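Local coordinates for protein type I site-specific restriction-modification system, R (Restriction) subunit (Vibrio vulnificus, PDB 3H1T) that probably couples ATP hydrolysis to DNA translocation and cleavage as the motor and restriction subunit of a type I enzyme, here an N-terminal fragment with two helicase-like domains, at residues E148-L153 against T166-Y171; D161-T166 against S193-K198; V580-D583 against E587-V590. All blocks are in the same frame, centred on the assembly; numbering follows the deposited sequence.

Contact 1 (E148-L153 against T166-Y171); sequences ELFKRL and TLLSPY
Phe150, on helix 146-157, drives the far end of its ring against Leu167 and Leu168, at the close of the short helix 164-167 and just past it. All the packing across the contact is apolar. CZ of Phe150 comes 3.7 Å from CD2 of Leu168, and CE1 of Phe150 lies 3.8 Å from CD2 of Leu167, so two methyl groups from consecutive residues meet the ring at its CE1-CZ bond, both at an oblique slant. CG and CD1 of Leu168 also lie near CZ of Phe150. The three side chains approach head-on from the two backbones, which stay apart: the nearest CA atoms, those of Phe150 and Leu168, are 10.8 Å from each other. With CG anti to the backbone N (chi1 -173°), the ring of Phe150 points at the leucines, which reach from the other side.

The polar bonds nearby lie within a segment or run to outside residues. Ser169 N bonds to Thr166 O at 3.0 Å, Lys221 takes the carbonyls of Leu167 and Ser169, and Arg152 forms salt bridges with Asp131 and Glu129. Around the ring, Tyr82 stacks on Phe150, while Phe86 of strand 86-93 touches both leucines. With just 136 Å² buried and no directional bond between the segments, cohesion here rests on shape and the exclusion of water.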
# COMPACT_ATOMS: atom_id res chain seq x y z
N GLU A 148 -27.89 -18.07 1.99
CA GLU A 148 -28.45 -17.33 3.13
C GLU A 148 -27.56 -16.14 3.49
O GLU A 148 -28.05 -15.02 3.66
CB GLU A 148 -28.60 -18.25 4.35
CG GLU A 148 -29.56 -19.42 4.16
CD GLU A 148 -29.70 -20.27 5.41
OE1 GLU A 148 -28.73 -20.37 6.18
OE2 GLU A 148 -30.78 -20.87 5.62
N LEU A 149 -26.25 -16.36 3.61
CA LEU A 149 -25.34 -15.27 3.95
C LEU A 149 -25.26 -14.18 2.89
O LEU A 149 -25.25 -12.99 3.22
CB LEU A 149 -23.92 -15.79 4.22
CG LEU A 149 -23.68 -16.67 5.46
CD1 LEU A 149 -22.19 -16.63 5.77
CD2 LEU A 149 -24.47 -16.16 6.66
N PHE A 150 -25.20 -14.57 1.62
CA PHE A 150 -25.12 -13.61 0.52
C PHE A 150 -26.40 -12.79 0.45
O PHE A 150 -26.37 -11.62 0.06
CB PHE A 150 -24.88 -14.35 -0.79
CG PHE A 150 -24.63 -13.45 -1.97
CD1 PHE A 150 -23.52 -12.62 -1.99
CD2 PHE A 150 -25.48 -13.46 -3.08
CE1 PHE A 150 -23.25 -11.80 -3.09
CE2 PHE A 150 -25.22 -12.64 -4.19
CZ PHE A 150 -24.10 -11.81 -4.19
N LYS A 151 -27.52 -13.39 0.82
CA LYS A 151 -28.80 -12.66 0.81
C LYS A 151 -28.77 -11.66 1.96
O LYS A 151 -29.37 -10.58 1.86
CB LYS A 151 -29.98 -13.62 1.00
CG LYS A 151 -30.27 -14.56 -0.16
CD LYS A 151 -31.43 -14.06 -1.03
CE LYS A 151 -32.42 -15.18 -1.36
NZ LYS A 151 -31.80 -16.30 -2.13
N ARG A 152 -28.11 -12.02 3.06
CA ARG A 152 -27.98 -11.14 4.22
C ARG A 152 -27.02 -10.00 3.86
O ARG A 152 -27.24 -8.85 4.21
CB ARG A 152 -27.40 -11.86 5.43
CG ARG A 152 -28.28 -12.85 6.16
CD ARG A 152 -27.61 -13.22 7.48
NE ARG A 152 -27.91 -14.57 7.96
CZ ARG A 152 -27.37 -15.13 9.04
NH1 ARG A 152 -26.49 -14.46 9.77
NH2 ARG A 152 -27.70 -16.36 9.39
N LEU A 153 -25.94 -10.36 3.17
CA LEU A 153 -24.92 -9.41 2.78
C LEU A 153 -25.48 -8.35 1.83
O LEU A 153 -25.26 -7.16 2.04
CB LEU A 153 -23.74 -10.16 2.14
CG LEU A 153 -22.36 -9.51 2.04
CD1 LEU A 153 -22.20 -8.78 0.72
CD2 LEU A 153 -22.19 -8.55 3.22
N THR A 166 -22.50 -7.86 -11.31
CA THR A 166 -21.35 -6.98 -11.35
C THR A 166 -20.62 -7.23 -10.04
O THR A 166 -19.40 -7.39 -10.03
CB THR A 166 -21.75 -5.52 -11.46
OG1 THR A 166 -22.65 -5.36 -12.56
CG2 THR A 166 -20.51 -4.66 -11.72
N LEU A 167 -21.37 -7.31 -8.95
CA LEU A 167 -20.79 -7.55 -7.64
C LEU A 167 -19.96 -8.81 -7.64
O LEU A 167 -18.93 -8.88 -6.96
CB LEU A 167 -21.88 -7.67 -6.58
CG LEU A 167 -21.34 -7.67 -5.14
CD1 LEU A 167 -21.10 -6.23 -4.73
CD2 LEU A 167 -22.32 -8.32 -4.18
N LEU A 168 -20.39 -9.82 -8.40
CA LEU A 168 -19.68 -11.09 -8.45
C LEU A 168 -18.81 -11.27 -9.69
O LEU A 168 -18.20 -12.32 -9.87
CB LEU A 168 -20.66 -12.26 -8.38
CG LEU A 168 -21.60 -12.36 -7.17
CD1 LEU A 168 -22.47 -13.61 -7.31
CD2 LEU A 168 -20.81 -12.40 -5.87
N SER A 169 -18.75 -10.24 -10.54
CA SER A 169 -17.93 -10.30 -11.75
C SER A 169 -16.52 -10.76 -11.37
O SER A 169 -15.89 -10.15 -10.52
CB SER A 169 -17.91 -8.91 -12.40
OG SER A 169 -17.09 -8.87 -13.56
N PRO A 170 -16.02 -11.84 -11.99
CA PRO A 170 -14.69 -12.42 -11.75
C PRO A 170 -13.49 -11.50 -11.91
O PRO A 170 -13.52 -10.58 -12.73
CB PRO A 170 -14.65 -13.61 -12.73
CG PRO A 170 -16.11 -14.00 -12.87
CD PRO A 170 -16.74 -12.62 -13.02
N TYR A 171 -12.46 -11.73 -11.11
CA TYR A 171 -11.23 -10.96 -11.22
C TYR A 171 -10.61 -11.50 -12.48
O TYR A 171 -11.11 -12.45 -13.10
CB TYR A 171 -10.24 -11.25 -10.07
CG TYR A 171 -10.60 -10.75 -8.70
CD1 TYR A 171 -11.38 -9.60 -8.54
CD2 TYR A 171 -10.14 -11.40 -7.57
CE1 TYR A 171 -11.69 -9.12 -7.26
CE2 TYR A 171 -10.43 -10.93 -6.30
CZ TYR A 171 -11.21 -9.79 -6.15
OH TYR A 171 -11.52 -9.35 -4.88

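Contact 2 (D161-T166 against S193-K198); sequences DEDLDT and SVLQGK
The C-terminal end of helix 181-195, closed by a Schellman motif, packs against the turn that leads into helix 164-167. Leu195, in the last turn of its helix, carries most of the contact. Its CD1 methyl lies 3.7 Å from the carbonyl O of Asp163 and its CD2 methyl 4.1 Å from CB of Asp163, so the isobutyl fork sits against both backbone and side chain of that residue. CD2 of Leu195 also reaches CB of Thr166 at 4.2 Å, one turn further on, where the two side chains meet at a slant. The side chains of Asp163 and Leu195 run past one another, each heading for the other's backbone, and the carboxylate thereby ends up near the end of the leucine's helix.

There a water joins the two segments. It donates to the carbonyl O of Leu195 at 2.9 Å and also to OD2 of Asp163, where the modelled 2.5 Å is short and its exact value doubtful. CG of Asp163 lies beside its own backbone N (chi1 -60°), an orientation that carries OD2 to this water. Past Leu195 comes Gly197, whose positive phi (86°) takes the chain out of the helix; Gly197 N bonds back to Val194 O at 3.0 Å, and Lys198 N to Ser193 O. Trp227 touches both Thr166 and Val194. A Schellman close with positive phi at glycine is a classic helix C-terminus, here directly preceding strand 200-205 of the parallel sheet in the first helicase-like domain.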
# COMPACT_ATOMS: atom_id res chain seq x y z
N ASP A 161 -31.04 -6.66 -7.45
CA ASP A 161 -30.80 -7.91 -8.16
C ASP A 161 -30.06 -7.70 -9.48
O ASP A 161 -29.23 -8.54 -9.88
CB ASP A 161 -32.11 -8.66 -8.41
CG ASP A 161 -32.73 -9.19 -7.13
OD1 ASP A 161 -31.97 -9.57 -6.21
OD2 ASP A 161 -33.98 -9.24 -7.04
N GLU A 162 -30.36 -6.60 -10.16
CA GLU A 162 -29.72 -6.28 -11.43
C GLU A 162 -28.21 -6.12 -11.29
O GLU A 162 -27.46 -6.35 -12.24
CB GLU A 162 -30.28 -4.98 -12.01
CG GLU A 162 -31.76 -4.96 -12.29
CD GLU A 162 -32.59 -4.82 -11.03
OE1 GLU A 162 -32.22 -3.98 -10.17
OE2 GLU A 162 -33.61 -5.53 -10.90
N ASP A 163 -27.74 -5.75 -10.10
CA ASP A 163 -26.32 -5.52 -9.88
C ASP A 163 -25.56 -6.69 -9.28
O ASP A 163 -24.37 -6.59 -9.03
CB ASP A 163 -26.11 -4.28 -9.01
CG ASP A 163 -26.68 -3.02 -9.63
OD1 ASP A 163 -26.38 -2.76 -10.82
OD2 ASP A 163 -27.42 -2.29 -8.94
N LEU A 164 -26.24 -7.81 -9.07
CA LEU A 164 -25.58 -8.98 -8.50
C LEU A 164 -24.45 -9.54 -9.37
O LEU A 164 -23.46 -10.03 -8.86
CB LEU A 164 -26.59 -10.09 -8.23
CG LEU A 164 -27.58 -9.79 -7.10
CD1 LEU A 164 -28.52 -10.98 -6.89
CD2 LEU A 164 -26.79 -9.49 -5.82
N ASP A 165 -24.60 -9.46 -10.69
CA ASP A 165 -23.58 -10.02 -11.57
C ASP A 165 -22.35 -9.12 -11.67
O ASP A 165 -21.28 -9.57 -12.10
CB ASP A 165 -24.13 -10.28 -12.97
CG ASP A 165 -25.45 -11.04 -12.94
OD1 ASP A 165 -26.51 -10.38 -12.79
OD2 ASP A 165 -25.42 -12.28 -13.07
N THR A 166 -22.50 -7.86 -11.31
CA THR A 166 -21.35 -6.98 -11.35
C THR A 166 -20.62 -7.23 -10.04
O THR A 166 -19.40 -7.39 -10.03
CB THR A 166 -21.75 -5.52 -11.46
OG1 THR A 166 -22.65 -5.36 -12.56
CG2 THR A 166 -20.51 -4.66 -11.72
N SER A 193 -19.46 0.28 -3.49
CA SER A 193 -19.76 1.70 -3.39
C SER A 193 -20.46 2.21 -4.64
O SER A 193 -21.48 2.90 -4.57
CB SER A 193 -18.47 2.50 -3.19
OG SER A 193 -17.91 2.30 -1.91
N VAL A 194 -19.89 1.88 -5.80
CA VAL A 194 -20.44 2.30 -7.08
C VAL A 194 -21.84 1.74 -7.27
O VAL A 194 -22.74 2.45 -7.71
CB VAL A 194 -19.52 1.82 -8.23
CG1 VAL A 194 -20.14 2.12 -9.56
CG2 VAL A 194 -18.18 2.50 -8.12
N LEU A 195 -22.03 0.48 -6.92
CA LEU A 195 -23.34 -0.13 -7.07
C LEU A 195 -24.39 0.52 -6.17
O LEU A 195 -25.58 0.45 -6.48
CB LEU A 195 -23.28 -1.64 -6.79
CG LEU A 195 -22.31 -2.42 -7.70
CD1 LEU A 195 -22.39 -3.92 -7.40
CD2 LEU A 195 -22.65 -2.15 -9.16
N GLN A 196 -23.95 1.16 -5.08
CA GLN A 196 -24.87 1.81 -4.14
C GLN A 196 -25.14 3.27 -4.54
O GLN A 196 -25.92 3.98 -3.89
CB GLN A 196 -24.28 1.81 -2.73
CG GLN A 196 -23.86 0.46 -2.21
CD GLN A 196 -23.15 0.57 -0.87
OE1 GLN A 196 -22.16 1.29 -0.74
NE2 GLN A 196 -23.65 -0.13 0.13
N GLY A 197 -24.46 3.72 -5.59
CA GLY A 197 -24.64 5.07 -6.05
C GLY A 197 -23.79 6.13 -5.38
O GLY A 197 -24.18 7.30 -5.35
N LYS A 198 -22.65 5.75 -4.82
CA LYS A 198 -21.74 6.70 -4.21
C LYS A 198 -20.85 7.22 -5.32
O LYS A 198 -19.92 6.53 -5.76
CB LYS A 198 -20.89 6.01 -3.13
CG LYS A 198 -21.51 6.04 -1.75
CD LYS A 198 -21.07 4.88 -0.87
CE LYS A 198 -22.29 4.12 -0.38
NZ LYS A 198 -23.47 5.04 -0.38
O HOH W 1 -27.15 -1.94 -6.43

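Contact 3 (V580-D583 against E587-V590); sequences VVID and EEVV
Val581 and Val589 meet on one face of a beta hairpin, strand 576-582 with the short strand 588-589 at the end of this fragment. Their methyls make one tight spot: CG1 of Val581 stands 3.3 Å from CG2 of Val589, closer than methyls usually pack. CG1 of Val581 is anti to its backbone N (chi1 173°), and that rotation turns the methyl onto its partner. Between the same two residues Val589 N bonds to Val581 O at 3.0 Å.

Toward the turn the bonds are straighter. Asp583 N bonds to Glu587 O at 2.9 Å, almost linear at 173°, and Glu587 N returns a bond to OD1 of Asp583 at 3.0 Å, coming from above the carboxylate plane. OD1 also accepts from Asp585 N, so one carboxylate oxygen holds two amides of the reversal.

On the other face, buried Ile582 and exposed Glu588 form a non-hydrogen-bonded pair with CA atoms 4.1 Å apart, and His428 of helix 422-436 touches both. The solvent side is acidic. The carbon chain of Glu588 passes at a slant across Ile582, its CG 3.8 Å from CG1 of Ile582, and extends until OE2 rests 3.4 Å from CG1 of Val580. The end of Glu587 leads away from Asp583, toward helix 422-436, where it makes a long, weak ion pair with Lys427. The turn end is held chiefly by backbone amides and one aspartate oxygen, with apolar packing beside it; the two N-H donors on that oxygen probably favour the ionised carboxylate.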
# COMPACT_ATOMS: atom_id res chain seq x y z
N VAL A 580 22.36 10.45 17.62
CA VAL A 580 23.77 10.66 17.89
C VAL A 580 24.10 12.12 17.66
O VAL A 580 23.48 12.78 16.82
CB VAL A 580 24.68 9.80 16.96
CG1 VAL A 580 24.51 8.33 17.28
CG2 VAL A 580 24.34 10.08 15.52
N VAL A 581 25.03 12.64 18.45
CA VAL A 581 25.45 14.03 18.31
C VAL A 581 26.70 14.04 17.45
O VAL A 581 27.56 13.17 17.55
CB VAL A 581 25.74 14.64 19.68
CG1 VAL A 581 26.34 16.03 19.52
CG2 VAL A 581 24.45 14.74 20.47
N ILE A 582 26.81 15.04 16.59
CA ILE A 582 27.95 15.07 15.69
C ILE A 582 28.59 16.45 15.68
O ILE A 582 27.88 17.45 15.84
CB ILE A 582 27.41 14.62 14.29
CG1 ILE A 582 27.71 13.13 14.09
CG2 ILE A 582 27.86 15.54 13.20
CD1 ILE A 582 28.91 12.85 13.24
N ASP A 583 29.92 16.52 15.55
CA ASP A 583 30.60 17.82 15.54
C ASP A 583 30.60 18.45 14.15
O ASP A 583 30.04 17.88 13.22
CB ASP A 583 32.06 17.72 16.06
CG ASP A 583 32.98 16.92 15.13
OD1 ASP A 583 32.68 16.79 13.92
OD2 ASP A 583 34.04 16.44 15.61
N GLU A 587 32.11 13.99 12.86
CA GLU A 587 32.62 12.92 13.72
C GLU A 587 31.64 12.93 14.90
O GLU A 587 31.26 14.01 15.37
CB GLU A 587 34.04 13.24 14.23
CG GLU A 587 35.03 13.61 13.15
CD GLU A 587 35.70 12.40 12.50
OE1 GLU A 587 35.11 11.30 12.55
OE2 GLU A 587 36.81 12.55 11.92
N GLU A 588 31.22 11.77 15.38
CA GLU A 588 30.30 11.76 16.51
C GLU A 588 31.04 12.15 17.79
O GLU A 588 32.24 11.92 17.92
CB GLU A 588 29.65 10.39 16.73
CG GLU A 588 28.92 9.79 15.54
CD GLU A 588 28.13 8.53 15.90
OE1 GLU A 588 28.48 7.89 16.92
OE2 GLU A 588 27.16 8.19 15.18
N VAL A 589 30.31 12.72 18.74
CA VAL A 589 30.89 13.13 20.01
C VAL A 589 30.10 12.53 21.16
O VAL A 589 28.92 12.20 21.00
CB VAL A 589 30.93 14.66 20.11
CG1 VAL A 589 31.81 15.23 19.02
CG2 VAL A 589 29.54 15.22 19.99
N VAL A 590 30.73 12.38 22.32
CA VAL A 590 30.05 11.78 23.47
C VAL A 590 30.18 12.51 24.81
O VAL A 590 30.77 13.61 24.84
CB VAL A 590 30.53 10.33 23.67
CG1 VAL A 590 29.62 9.38 22.91
CG2 VAL A 590 31.94 10.19 23.17
OXT VAL A 590 29.68 11.96 25.83

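Overall arrangement
From the N terminus, helix 146-157 enters contact 1, which closes a half-helical connection of 12 residues onto helix 164-167. Contact 2 opens inside that loop, at 161-166, and closes later at the end of helix 181-195, so the two cross rather than nest and share Thr166. Their centres are 10 Å apart, and they touch where Leu167 CD1 lies 3.8 Å from Leu195 CD1. Together they bind the N-terminal mixed-sheet domain, through the connecting helices, to the first helicase-like domain. Contact 3 follows in series, closing a short hairpin at the edge of the second helicase-like sheet; its centre is about 61 Å from both others, across the chain's centre.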